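PDB 6CKG: D-glycerate 3-kinase, which probably phosphorylates D-glycerate on its 3-hydroxyl with ATP, as expected of a P-loop-type glycerate kinase. Local coordinates for residues A[45-50]-A[175-180]; A[78-83]-A[168-173]; A[258-263]-A[283-288]. All coordinates share one frame; numbering follows the deposited sequence.

Contact 1 (A[45-50]-A[175-180]); sequences CPPLVV and DVVIFE. With EDO (1,2-ethanediol), chain D.
L48 to V50 meet D175 to F179 through their flat peptide groups, which bond across the gap by N-H and C=O at their facing edges as two parallel strands; the one aromatic ring, that of F179, lies against L121 and L125 of helix 118-129, on the side of the sheet that carries V49 and V177. L48, V50, V176 and I178 occupy the other side. Four backbone hydrogen bonds of 2.7-2.9 Å join the strands: L48 N to D175 O, V177 N to L48 O, V50 N to V177 O and F179 N to V50 O. V50 CG2 touches V176 CG1 at 3.7 Å, the two side chains running obliquely to each other. I178, with CG1 set beside its own backbone N (chi1 -54°), swings CD1 back to V50 CB, 3.8 Å away, and continues the aliphatic layer on this face. At the strand entry P47 CB packs on V177 CG2 at 3.8 Å, and a water held by P46 O also reaches D175 O weakly. The D175 carboxylate makes a salt bridge with R36, and its OD2 takes a hydrogen bond from R78 N. Strand 48-53 runs on into the P-loop sequence. Helix 19-38 packs on L48 and V176, helix 118-129 on V49, V177 and F179, while strands 247-253 and 79-83 continue the sheet on its two sides.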
loop_
_atom_site.group_PDB
_atom_site.type_symbol
_atom_site.label_atom_id
_atom_site.label_comp_id
_atom_site.label_asym_id
_atom_site.label_seq_id
_atom_site.Cartn_x
_atom_site.Cartn_y
_atom_site.Cartn_z
ATOM N N CYS A 45 16.369 18.019 -9.447
ATOM C CA CYS A 45 15.697 16.746 -9.676
ATOM C C CYS A 45 14.907 16.344 -8.432
ATOM O O CYS A 45 15.452 16.351 -7.318
ATOM C CB CYS A 45 16.695 15.651 -10.047
ATOM S SG CYS A 45 15.849 14.092 -10.496
ATOM N N PRO A 46 13.628 16.015 -8.569
ATOM C CA PRO A 46 12.837 15.588 -7.415
ATOM C C PRO A 46 13.289 14.223 -6.929
ATOM O O PRO A 46 13.996 13.505 -7.657
ATOM C CB PRO A 46 11.401 15.528 -7.965
ATOM C CG PRO A 46 11.457 16.122 -9.333
ATOM C CD PRO A 46 12.851 15.988 -9.817
ATOM N N PRO A 47 12.900 13.829 -5.712
ATOM C CA PRO A 47 13.103 12.432 -5.297
ATOM C C PRO A 47 12.437 11.479 -6.279
ATOM O O PRO A 47 11.379 11.777 -6.839
ATOM C CB PRO A 47 12.419 12.353 -3.925
ATOM C CG PRO A 47 12.141 13.756 -3.517
ATOM C CD PRO A 47 12.098 14.595 -4.738
ATOM N N LEU A 48 13.068 10.323 -6.475
ATOM C CA LEU A 48 12.425 9.203 -7.148
ATOM C C LEU A 48 11.355 8.640 -6.229
ATOM O O LEU A 48 11.651 8.293 -5.085
ATOM C CB LEU A 48 13.457 8.125 -7.477
ATOM C CG LEU A 48 12.931 6.821 -8.082
ATOM C CD1 LEU A 48 12.543 7.046 -9.554
ATOM C CD2 LEU A 48 13.994 5.706 -7.958
ATOM N N VAL A 49 10.115 8.547 -6.709
ATOM C CA VAL A 49 9.031 7.961 -5.919
ATOM C C VAL A 49 8.908 6.487 -6.299
ATOM O O VAL A 49 8.532 6.153 -7.428
ATOM C CB VAL A 49 7.691 8.680 -6.130
ATOM C CG1 VAL A 49 6.625 8.038 -5.241
ATOM C CG2 VAL A 49 7.810 10.169 -5.829
ATOM N N VAL A 50 9.190 5.612 -5.344
ATOM C CA VAL A 50 9.070 4.172 -5.521
ATOM C C VAL A 50 7.788 3.727 -4.827
ATOM O O VAL A 50 7.712 3.741 -3.597
ATOM C CB VAL A 50 10.287 3.438 -4.937
ATOM C CG1 VAL A 50 10.196 1.950 -5.206
ATOM C CG2 VAL A 50 11.605 4.022 -5.480
ATOM N N ASP A 175 16.773 11.635 -1.921
ATOM C CA ASP A 175 16.986 10.915 -3.178
ATOM C C ASP A 175 15.770 10.096 -3.581
ATOM O O ASP A 175 15.429 10.022 -4.772
ATOM C CB ASP A 175 18.193 9.983 -3.058
ATOM C CG ASP A 175 19.487 10.731 -2.786
ATOM O OD1 ASP A 175 19.997 11.409 -3.701
ATOM O OD2 ASP A 175 19.989 10.637 -1.654
ATOM N N VAL A 176 15.136 9.432 -2.615
ATOM C CA VAL A 176 14.141 8.398 -2.897
ATOM C C VAL A 176 13.032 8.506 -1.868
ATOM O O VAL A 176 13.303 8.625 -0.670
ATOM C CB VAL A 176 14.767 6.989 -2.856
ATOM C CG1 VAL A 176 13.688 5.903 -2.995
ATOM C CG2 VAL A 176 15.840 6.843 -3.936
ATOM N N VAL A 177 11.786 8.466 -2.332
ATOM C CA VAL A 177 10.616 8.315 -1.475
ATOM C C VAL A 177 10.072 6.911 -1.685
ATOM O O VAL A 177 9.781 6.514 -2.820
ATOM C CB VAL A 177 9.546 9.378 -1.776
ATOM C CG1 VAL A 177 8.217 9.062 -1.037
ATOM C CG2 VAL A 177 10.059 10.767 -1.370
ATOM N N ILE A 178 9.984 6.144 -0.602
ATOM C CA ILE A 178 9.286 4.864 -0.611
ATOM C C ILE A 178 7.847 5.128 -0.174
ATOM O O ILE A 178 7.607 5.634 0.932
ATOM C CB ILE A 178 9.971 3.846 0.315
ATOM C CG1 ILE A 178 11.454 3.690 -0.030
ATOM C CG2 ILE A 178 9.255 2.485 0.253
ATOM C CD1 ILE A 178 11.702 3.135 -1.392
ATOM N N PHE A 179 6.887 4.811 -1.041
ATOM C CA PHE A 179 5.459 4.995 -0.742
ATOM C C PHE A 179 4.787 3.627 -0.827
ATOM O O PHE A 179 4.530 3.122 -1.926
ATOM C CB PHE A 179 4.825 6.003 -1.699
ATOM C CG PHE A 179 3.304 6.167 -1.525
ATOM C CD1 PHE A 179 2.692 5.940 -0.299
ATOM C CD2 PHE A 179 2.509 6.536 -2.605
ATOM C CE1 PHE A 179 1.295 6.080 -0.149
ATOM C CE2 PHE A 179 1.125 6.688 -2.465
ATOM C CZ PHE A 179 0.525 6.466 -1.221
ATOM N N GLU A 180 4.528 3.013 0.325
ATOM C CA GLU A 180 4.126 1.617 0.389
ATOM C C GLU A 180 2.719 1.469 0.956
ATOM O O GLU A 180 2.218 2.332 1.683
ATOM C CB GLU A 180 5.094 0.809 1.246
ATOM C CG GLU A 180 5.260 1.354 2.633
ATOM C CD GLU A 180 4.948 0.321 3.684
ATOM O OE1 GLU A 180 4.189 -0.625 3.373
ATOM O OE2 GLU A 180 5.460 0.458 4.815
HETATM C C1 EDO D . 5.236 -5.444 1.781
HETATM O O1 EDO D . 4.282 -6.480 2.039
HETATM C C2 EDO D . 4.818 -4.147 2.468
HETATM O O2 EDO D . 4.059 -3.329 1.569
HETATM O O HOH W 1 16.291 12.372 -7.038
#

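Contact 2 (A[78-83]-A[168-173]); sequences RLATMS and VEVQGP. With EDO (1,2-ethanediol), chain C.
R78, just before edge strand 79-83 of the central kinase sheet, and A80 within it meet V170-P173, where the second strand of the hairpin 146-153/162-171 runs out towards strand 176-180. The contact is carried by the arginine, not by strand pairing. The R78 chain kinks at CG-CD (chi3 64°) and lays CD, 3.2 Å from P173 O, over the end of the loop. Its guanidinium then uses two N-H groups, both nearly in its own plane. R78 NE gives a bond to P173 O at 2.8 Å, in the plane of that carbonyl, and R78 NH2 one to Q171 O at 3.0 Å. The second donor stands 49° above the carbonyl plane of Q171, so that bond misses the lone pairs although its N-H points fairly straight (160°). Two edge bonds to different carbonyls should fix the rotation of the guanidinium and hold the loop around the cis peptide bond before P173. Q171 lies alongside R78, CG 3.9 Å from NH2, and turns its amide round so that NE2 donates to G172 O at 2.9 Å, a bond within the segment 168-173 itself. Deeper in, A80 CB meets V170 CG1 at 4.0 Å, and L128 of helix 118-129 touches both residues. At the far end an ethanediol molecule, probably from the crystallisation liquor, takes a bond from S83 N to its O2 (3.0 Å), with V168 CG2 close to its C1; P150 and D86 also bind it. Here a two-stranded hairpin lies against the edge strand of a largely parallel alpha/beta sheet of P-loop kinase type, fastened by an arginine that bridges two main-chain carbonyls.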
loop_
_atom_site.group_PDB
_atom_site.type_symbol
_atom_site.label_atom_id
_atom_site.label_comp_id
_atom_site.label_asym_id
_atom_site.label_seq_id
_atom_site.Cartn_x
_atom_site.Cartn_y
_atom_site.Cartn_z
ATOM N N ARG A 78 19.586 9.446 0.810
ATOM C CA ARG A 78 18.686 10.000 1.812
ATOM C C ARG A 78 17.267 9.599 1.420
ATOM O O ARG A 78 16.834 9.849 0.288
ATOM C CB ARG A 78 18.827 11.517 1.918
ATOM C CG ARG A 78 20.212 11.978 2.359
ATOM C CD ARG A 78 20.353 13.494 2.294
ATOM N NE ARG A 78 19.462 14.185 3.227
ATOM C CZ ARG A 78 19.707 14.329 4.529
ATOM N NH1 ARG A 78 20.815 13.825 5.059
ATOM N NH2 ARG A 78 18.843 14.970 5.310
ATOM N N LEU A 79 16.566 8.951 2.342
ATOM C CA LEU A 79 15.262 8.366 2.083
ATOM C C LEU A 79 14.198 8.996 2.968
ATOM O O LEU A 79 14.473 9.461 4.082
ATOM C CB LEU A 79 15.271 6.849 2.311
ATOM C CG LEU A 79 15.627 6.068 1.045
ATOM C CD1 LEU A 79 17.126 5.982 0.951
ATOM C CD2 LEU A 79 14.998 4.684 0.965
ATOM N N ALA A 80 12.982 9.011 2.449
ATOM C CA ALA A 80 11.788 9.303 3.230
ATOM C C ALA A 80 10.790 8.214 2.894
ATOM O O ALA A 80 10.765 7.736 1.755
ATOM C CB ALA A 80 11.196 10.684 2.911
ATOM N N THR A 81 9.989 7.802 3.875
ATOM C CA THR A 81 9.004 6.746 3.659
ATOM C C THR A 81 7.603 7.240 3.991
ATOM O O THR A 81 7.392 7.865 5.041
ATOM C CB THR A 81 9.320 5.511 4.500
ATOM O OG1 THR A 81 10.574 4.964 4.094
ATOM C CG2 THR A 81 8.223 4.443 4.301
ATOM N N MET A 82 6.653 6.960 3.093
ATOM C CA MET A 82 5.222 7.119 3.341
ATOM C C MET A 82 4.574 5.741 3.366
ATOM O O MET A 82 4.684 4.980 2.394
ATOM C CB MET A 82 4.556 7.982 2.262
ATOM C CG MET A 82 4.727 9.461 2.472
ATOM S SD MET A 82 4.112 10.452 1.103
ATOM C CE MET A 82 2.389 9.912 1.016
ATOM N N SER A 83 3.901 5.419 4.467
ATOM C CA SER A 83 3.131 4.191 4.588
ATOM C C SER A 83 1.647 4.532 4.528
ATOM O O SER A 83 1.183 5.409 5.259
ATOM C CB SER A 83 3.456 3.473 5.896
ATOM O OG SER A 83 4.840 3.253 5.996
ATOM N N VAL A 168 6.406 12.598 11.832
ATOM C CA VAL A 168 7.739 12.288 11.310
ATOM C C VAL A 168 8.287 13.531 10.616
ATOM O O VAL A 168 7.644 14.076 9.710
ATOM C CB VAL A 168 7.691 11.093 10.345
ATOM C CG1 VAL A 168 9.052 10.862 9.688
ATOM C CG2 VAL A 168 7.229 9.856 11.082
ATOM N N GLU A 169 9.471 13.978 11.024
ATOM C CA GLU A 169 10.117 15.137 10.421
ATOM C C GLU A 169 11.044 14.685 9.301
ATOM O O GLU A 169 11.920 13.837 9.518
ATOM C CB GLU A 169 10.915 15.929 11.461
ATOM C CG GLU A 169 10.074 16.766 12.412
ATOM C CD GLU A 169 9.378 17.908 11.710
ATOM O OE1 GLU A 169 9.912 18.400 10.695
ATOM O OE2 GLU A 169 8.288 18.310 12.167
ATOM N N VAL A 170 10.863 15.258 8.113
ATOM C CA VAL A 170 11.681 14.934 6.950
ATOM C C VAL A 170 12.537 16.149 6.618
ATOM O O VAL A 170 12.029 17.274 6.523
ATOM C CB VAL A 170 10.820 14.507 5.748
ATOM C CG1 VAL A 170 11.689 14.265 4.505
ATOM C CG2 VAL A 170 10.015 13.258 6.098
ATOM N N GLN A 171 13.837 15.928 6.469
ATOM C CA GLN A 171 14.785 16.980 6.125
ATOM C C GLN A 171 15.345 16.668 4.749
ATOM O O GLN A 171 15.991 15.630 4.560
ATOM C CB GLN A 171 15.911 17.074 7.153
ATOM C CG GLN A 171 17.029 18.036 6.780
ATOM C CD GLN A 171 16.560 19.473 6.719
ATOM O OE1 GLN A 171 16.277 20.089 7.752
ATOM N NE2 GLN A 171 16.458 20.018 5.505
ATOM N N GLY A 172 15.084 17.548 3.790
ATOM C CA GLY A 172 15.663 17.398 2.475
ATOM C C GLY A 172 17.123 17.765 2.490
ATOM O O GLY A 172 17.646 18.306 3.465
ATOM N N PRO A 173 17.819 17.480 1.381
ATOM C CA PRO A 173 17.293 16.869 0.155
ATOM C C PRO A 173 17.045 15.377 0.311
ATOM O O PRO A 173 17.555 14.768 1.248
ATOM C CB PRO A 173 18.409 17.123 -0.871
ATOM C CG PRO A 173 19.656 17.128 -0.050
ATOM C CD PRO A 173 19.259 17.789 1.268
HETATM C C1 EDO C . 5.322 8.424 8.580
HETATM O O1 EDO C . 4.568 7.853 9.670
HETATM C C2 EDO C . 4.516 8.292 7.292
HETATM O O2 EDO C . 4.306 6.900 7.017
#

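Contact 3 (A[258-263]-A[283-288]); sequences YVWTWR and QVRHFI
W260 has CG beside its own backbone N (chi1 -83°), which swings the indole towards helix 281-298, where the CG2 methyl of I288 lies over the ring. I288 CG2 sits over one face of the five-membered ring, 3.5 Å from its centroid and 18° off the normal, a CH-pi contact leaning towards the rim; its closest ring atom is W260 NE1 at 3.4 Å. At the edge of the same indole lies R285 O, 4.0 Å from W260 NE1, while the N-H finds a weak hydrogen bond at N289, just beyond the segment. R263 bends its chain at CB-CG (chi2 56°), and the methylenes, not the charge, meet I288: R263 CG is 3.7 Å from I288 CD1. V284, one turn before I288, brings CG1 to R263 CG at 3.9 Å. I288 is thereby wedged between the indole and the arginine stem, with the side chain of V259 running obliquely to it, CG1 4.0 Å from I288 CD1. Farther out R263 NE approaches F287 CE2 at 3.7 Å, the two side chains crossing at about a right angle. V259 also touches P55, in a sequence that matches the P-loop, probably the nucleotide-binding loop, so helix 258-273 is packed both against 281-298 and against that region. With no hydrogen bond between the two segments, cohesion here is dispersive: an isoleucine buried against an aromatic face and aliphatic stems, while at its margin W260 NE1 has only that weak bond to N289, and R263 NH1 a salt bridge to E267 on its own helix.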
loop_
_atom_site.group_PDB
_atom_site.type_symbol
_atom_site.label_atom_id
_atom_site.label_comp_id
_atom_site.label_asym_id
_atom_site.label_seq_id
_atom_site.Cartn_x
_atom_site.Cartn_y
_atom_site.Cartn_z
ATOM N N TYR A 258 -2.138 -17.462 0.655
ATOM C CA TYR A 258 -1.057 -17.219 1.607
ATOM C C TYR A 258 -1.387 -16.065 2.545
ATOM O O TYR A 258 -0.930 -16.051 3.693
ATOM C CB TYR A 258 0.258 -16.919 0.871
ATOM C CG TYR A 258 0.793 -18.013 -0.045
ATOM C CD1 TYR A 258 0.164 -19.255 -0.147
ATOM C CD2 TYR A 258 1.937 -17.795 -0.808
ATOM C CE1 TYR A 258 0.656 -20.235 -0.985
ATOM C CE2 TYR A 258 2.437 -18.775 -1.647
ATOM C CZ TYR A 258 1.793 -19.989 -1.731
ATOM O OH TYR A 258 2.298 -20.957 -2.567
ATOM N N VAL A 259 -2.184 -15.097 2.089
ATOM C CA VAL A 259 -2.404 -13.889 2.882
ATOM C C VAL A 259 -3.057 -14.226 4.217
ATOM O O VAL A 259 -2.673 -13.683 5.262
ATOM C CB VAL A 259 -3.236 -12.870 2.082
ATOM C CG1 VAL A 259 -3.511 -11.636 2.918
ATOM C CG2 VAL A 259 -2.516 -12.496 0.791
ATOM N N TRP A 260 -4.047 -15.128 4.205
ATOM C CA TRP A 260 -4.642 -15.617 5.448
ATOM C C TRP A 260 -3.593 -16.275 6.334
ATOM O O TRP A 260 -3.510 -15.998 7.536
ATOM C CB TRP A 260 -5.751 -16.632 5.153
ATOM C CG TRP A 260 -7.104 -16.084 4.819
ATOM C CD1 TRP A 260 -8.007 -15.520 5.683
ATOM C CD2 TRP A 260 -7.739 -16.103 3.533
ATOM N NE1 TRP A 260 -9.152 -15.162 5.006
ATOM C CE2 TRP A 260 -9.013 -15.510 3.686
ATOM C CE3 TRP A 260 -7.349 -16.551 2.264
ATOM C CZ2 TRP A 260 -9.898 -15.355 2.617
ATOM C CZ3 TRP A 260 -8.230 -16.395 1.206
ATOM C CH2 TRP A 260 -9.488 -15.803 1.390
ATOM N N THR A 261 -2.811 -17.188 5.755
ATOM C CA THR A 261 -1.819 -17.927 6.528
ATOM C C THR A 261 -0.783 -16.984 7.136
ATOM O O THR A 261 -0.458 -17.082 8.325
ATOM C CB THR A 261 -1.149 -18.968 5.634
ATOM O OG1 THR A 261 -2.150 -19.834 5.083
ATOM C CG2 THR A 261 -0.129 -19.782 6.427
ATOM N N TRP A 262 -0.261 -16.056 6.330
ATOM C CA TRP A 262 0.728 -15.098 6.818
ATOM C C TRP A 262 0.156 -14.217 7.925
ATOM O O TRP A 262 0.808 -13.985 8.949
ATOM C CB TRP A 262 1.224 -14.234 5.661
ATOM C CG TRP A 262 2.112 -14.942 4.694
ATOM C CD1 TRP A 262 2.866 -16.055 4.928
ATOM C CD2 TRP A 262 2.341 -14.579 3.326
ATOM N NE1 TRP A 262 3.553 -16.407 3.787
ATOM C CE2 TRP A 262 3.250 -15.514 2.791
ATOM C CE3 TRP A 262 1.871 -13.549 2.505
ATOM C CZ2 TRP A 262 3.692 -15.455 1.469
ATOM C CZ3 TRP A 262 2.310 -13.493 1.192
ATOM C CH2 TRP A 262 3.209 -14.447 0.686
ATOM N N ARG A 263 -1.063 -13.705 7.735
ATOM C CA ARG A 263 -1.628 -12.808 8.738
ATOM C C ARG A 263 -1.904 -13.537 10.045
ATOM O O ARG A 263 -1.814 -12.935 11.120
ATOM C CB ARG A 263 -2.900 -12.149 8.206
ATOM C CG ARG A 263 -3.419 -11.012 9.084
ATOM C CD ARG A 263 -2.358 -9.937 9.294
ATOM N NE ARG A 263 -2.813 -8.863 10.174
ATOM C CZ ARG A 263 -2.796 -8.927 11.501
ATOM N NH1 ARG A 263 -2.348 -10.020 12.106
ATOM N NH2 ARG A 263 -3.227 -7.903 12.229
ATOM N N GLN A 283 -11.105 -14.109 14.494
ATOM C CA GLN A 283 -11.116 -12.674 14.214
ATOM C C GLN A 283 -10.124 -12.299 13.113
ATOM O O GLN A 283 -10.398 -11.402 12.305
ATOM C CB GLN A 283 -10.842 -11.892 15.496
ATOM C CG GLN A 283 -12.024 -11.942 16.436
ATOM C CD GLN A 283 -11.728 -11.345 17.785
ATOM O OE1 GLN A 283 -10.591 -11.373 18.257
ATOM N NE2 GLN A 283 -12.754 -10.801 18.420
ATOM N N VAL A 284 -8.974 -12.971 13.053
ATOM C CA VAL A 284 -8.055 -12.729 11.942
ATOM C C VAL A 284 -8.727 -13.081 10.615
ATOM O O VAL A 284 -8.591 -12.360 9.618
ATOM C CB VAL A 284 -6.744 -13.513 12.146
ATOM C CG1 VAL A 284 -5.873 -13.427 10.898
ATOM C CG2 VAL A 284 -5.983 -12.988 13.371
ATOM N N ARG A 285 -9.481 -14.184 10.589
ATOM C CA ARG A 285 -10.193 -14.578 9.375
ATOM C C ARG A 285 -11.160 -13.487 8.915
ATOM O O ARG A 285 -11.132 -13.070 7.749
ATOM C CB ARG A 285 -10.936 -15.892 9.618
ATOM C CG ARG A 285 -11.475 -16.552 8.358
ATOM C CD ARG A 285 -12.233 -17.835 8.684
ATOM N NE ARG A 285 -13.474 -17.572 9.411
ATOM C CZ ARG A 285 -14.639 -17.313 8.822
ATOM N NH1 ARG A 285 -14.718 -17.284 7.496
ATOM N NH2 ARG A 285 -15.722 -17.084 9.557
ATOM N N HIS A 286 -12.032 -13.016 9.820
ATOM C CA HIS A 286 -12.945 -11.921 9.488
ATOM C C HIS A 286 -12.184 -10.660 9.082
ATOM O O HIS A 286 -12.615 -9.917 8.190
ATOM C CB HIS A 286 -13.866 -11.620 10.675
ATOM C CG HIS A 286 -14.773 -12.753 11.052
ATOM N ND1 HIS A 286 -15.699 -13.292 10.184
ATOM C CD2 HIS A 286 -14.912 -13.434 12.217
ATOM C CE1 HIS A 286 -16.360 -14.262 10.791
ATOM N NE2 HIS A 286 -15.901 -14.368 12.025
ATOM N N PHE A 287 -11.059 -10.391 9.743
ATOM C CA PHE A 287 -10.241 -9.236 9.389
ATOM C C PHE A 287 -9.777 -9.313 7.937
ATOM O O PHE A 287 -9.913 -8.350 7.174
ATOM C CB PHE A 287 -9.054 -9.154 10.348
ATOM C CG PHE A 287 -8.073 -8.063 10.040
ATOM C CD1 PHE A 287 -8.260 -6.782 10.538
ATOM C CD2 PHE A 287 -6.933 -8.327 9.295
ATOM C CE1 PHE A 287 -7.333 -5.772 10.277
ATOM C CE2 PHE A 287 -5.995 -7.320 9.033
ATOM C CZ PHE A 287 -6.200 -6.044 9.528
ATOM N N ILE A 288 -9.240 -10.463 7.532
ATOM C CA ILE A 288 -8.664 -10.577 6.201
ATOM C C ILE A 288 -9.770 -10.661 5.152
ATOM O O ILE A 288 -9.578 -10.240 4.005
ATOM C CB ILE A 288 -7.704 -11.781 6.144
ATOM C CG1 ILE A 288 -6.365 -11.436 6.816
ATOM C CG2 ILE A 288 -7.434 -12.231 4.706
ATOM C CD1 ILE A 288 -5.573 -10.300 6.130
#

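From the N terminus, the chain enters strand 48-53, opening the loop that contact 1 closes when strand 176-180 returns beside it. Contact 2 opens and closes within that loop: strand 79-83 forms the sheet's edge, helix 118-129 and the hairpin intervene, and 168-173 comes back just before 176-180. The two contacts touch, with centres 9 Å apart, because strands 176-180 and 79-83 are neighbours in one sheet. Contact 3 follows in series, closing a short loop by packing helices 258-273 and 281-298, about 31 Å from either centre and across the chain's middle. Strand order 2-3-1-4-5 in the parallel part matches P-loop kinases.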